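Local atomic coordinates of AT27789p (Drosophila melanogaster, PDB entry 5UZM), a protein that probably binds RNA, including mRNA, as the fly homologue of hnRNP F/H called Glorund, of which this chain is the second quasi-RNA recognition motif (qRRM2). Residues A[15-20]-A[79-84]. Residues are numbered along the deposited sequence; the frame is centred on the assembly and turned at random.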
# COMPACT_ATOMS: atom_id res chain seq x y z
N GLY A 15 -4.40 -8.67 0.88
CA GLY A 15 -5.82 -8.95 0.80
C GLY A 15 -6.59 -8.16 -0.23
O GLY A 15 -7.82 -8.15 -0.18
N LEU A 16 -5.91 -7.48 -1.14
CA LEU A 16 -6.58 -6.57 -2.06
C LEU A 16 -7.54 -7.30 -3.00
O LEU A 16 -7.28 -8.45 -3.40
CB LEU A 16 -5.53 -5.83 -2.87
CG LEU A 16 -4.63 -4.88 -2.07
CD1 LEU A 16 -3.43 -4.36 -2.89
CD2 LEU A 16 -5.48 -3.70 -1.58
N PRO A 17 -8.62 -6.63 -3.40
CA PRO A 17 -9.49 -7.15 -4.48
C PRO A 17 -8.72 -7.44 -5.77
O PRO A 17 -7.72 -6.82 -6.07
CB PRO A 17 -10.49 -6.01 -4.69
CG PRO A 17 -10.36 -5.08 -3.54
CD PRO A 17 -9.02 -5.28 -2.92
N TYR A 18 -9.24 -8.37 -6.61
CA TYR A 18 -8.54 -8.65 -7.87
C TYR A 18 -8.60 -7.45 -8.80
O TYR A 18 -7.63 -7.17 -9.51
CB TYR A 18 -9.12 -9.88 -8.59
CG TYR A 18 -8.63 -9.98 -10.04
CD1 TYR A 18 -7.32 -10.33 -10.33
CD2 TYR A 18 -9.48 -9.70 -11.11
CE1 TYR A 18 -6.86 -10.41 -11.64
CE2 TYR A 18 -9.04 -9.79 -12.42
CZ TYR A 18 -7.72 -10.14 -12.68
OH TYR A 18 -7.27 -10.22 -13.97
N ALA A 19 -9.70 -6.72 -8.80
CA ALA A 19 -9.82 -5.60 -9.72
C ALA A 19 -9.29 -4.29 -9.13
O ALA A 19 -9.74 -3.21 -9.55
CB ALA A 19 -11.28 -5.44 -10.16
N VAL A 20 -8.33 -4.35 -8.19
CA VAL A 20 -8.00 -3.16 -7.43
C VAL A 20 -7.26 -2.14 -8.29
O VAL A 20 -6.45 -2.49 -9.17
CB VAL A 20 -7.18 -3.52 -6.17
CG1 VAL A 20 -5.81 -4.04 -6.53
CG2 VAL A 20 -7.05 -2.29 -5.28
N ARG A 79 -13.45 -6.60 0.76
CA ARG A 79 -12.18 -7.21 1.19
C ARG A 79 -11.60 -6.46 2.38
O ARG A 79 -11.45 -5.24 2.33
CB ARG A 79 -11.11 -7.22 0.09
CG ARG A 79 -11.52 -8.03 -1.15
CD ARG A 79 -11.52 -9.57 -0.90
NE ARG A 79 -10.17 -10.05 -0.64
CZ ARG A 79 -9.84 -11.32 -0.46
NH1 ARG A 79 -8.56 -11.68 -0.22
NH2 ARG A 79 -10.79 -12.24 -0.50
N TYR A 80 -11.25 -7.20 3.41
CA TYR A 80 -10.52 -6.65 4.54
C TYR A 80 -9.04 -6.51 4.20
O TYR A 80 -8.41 -7.47 3.73
CB TYR A 80 -10.70 -7.57 5.74
CG TYR A 80 -12.08 -7.63 6.32
CD1 TYR A 80 -13.01 -8.54 5.86
CD2 TYR A 80 -12.46 -6.75 7.33
CE1 TYR A 80 -14.30 -8.60 6.40
CE2 TYR A 80 -13.75 -6.80 7.88
CZ TYR A 80 -14.66 -7.73 7.40
OH TYR A 80 -15.94 -7.81 7.90
N ILE A 81 -8.49 -5.33 4.44
CA ILE A 81 -7.12 -5.04 4.03
C ILE A 81 -6.21 -5.09 5.26
O ILE A 81 -6.40 -4.33 6.22
CB ILE A 81 -7.03 -3.67 3.32
CG1 ILE A 81 -8.04 -3.55 2.15
CG2 ILE A 81 -5.62 -3.43 2.82
CD1 ILE A 81 -8.01 -4.70 1.13
N GLU A 82 -5.27 -6.02 5.25
CA GLU A 82 -4.24 -6.09 6.28
C GLU A 82 -3.13 -5.13 5.95
O GLU A 82 -2.69 -5.06 4.80
CB GLU A 82 -3.69 -7.52 6.39
CG GLU A 82 -4.78 -8.58 6.55
CD GLU A 82 -4.22 -9.97 6.33
OE1 GLU A 82 -3.55 -10.46 7.27
OE2 GLU A 82 -4.41 -10.55 5.22
N ILE A 83 -2.60 -4.42 6.95
CA ILE A 83 -1.59 -3.39 6.74
C ILE A 83 -0.43 -3.64 7.69
O ILE A 83 -0.64 -3.85 8.88
CB ILE A 83 -2.17 -1.98 6.97
CG1 ILE A 83 -3.48 -1.81 6.16
CG2 ILE A 83 -1.18 -0.89 6.63
CD1 ILE A 83 -4.16 -0.49 6.47
N PHE A 84 0.79 -3.64 7.15
CA PHE A 84 1.99 -3.89 7.95
C PHE A 84 3.02 -2.79 7.76
O PHE A 84 3.20 -2.27 6.66
CB PHE A 84 2.68 -5.22 7.55
CG PHE A 84 1.76 -6.38 7.49
CD1 PHE A 84 1.53 -7.16 8.62
CD2 PHE A 84 1.08 -6.70 6.31
CE1 PHE A 84 0.65 -8.24 8.56
CE2 PHE A 84 0.22 -7.78 6.25
CZ PHE A 84 0.00 -8.55 7.38
O HOH W 1 -8.74 -9.71 2.24
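R79 reaches across to the backbone of G15. Its NE donates a nearly straight hydrogen bond to G15 O, 3.1 Å long with an N-H...O angle of 170°. The oxygen lies at the edge of the guanidinium, in its plane, while NE sits above the plane of the carbonyl group. The R79 chain bends at chi2 and chi3, which curls it round this oxygen and turns NE toward it. A water gives G15 O a second bond, at 3.0 Å, and also donates to Y80 O at 2.7 Å. It thus bridges the two backbones just past the end of strand 10-14. G15 has a positive phi of 100°, a conformation glycine readily adopts. The aliphatic part of R79 lies alongside the P17 ring, running the opposite way, with P17 CG 4.0 Å from R79 CG. On the buried side, I81 CD1 meets L16 CD2 at 3.8 Å and lies near P17 CD. P17 also opens a type I turn to V20. The contact joins the loop between strand 10-14 and helix 22-28 to the broken strand 79-85 of the RRM-type sheet. L16 packs on I25 and I81 on F28, both of helix 22-28, while I76 of strand 75-76 touches L16, P17 and I81.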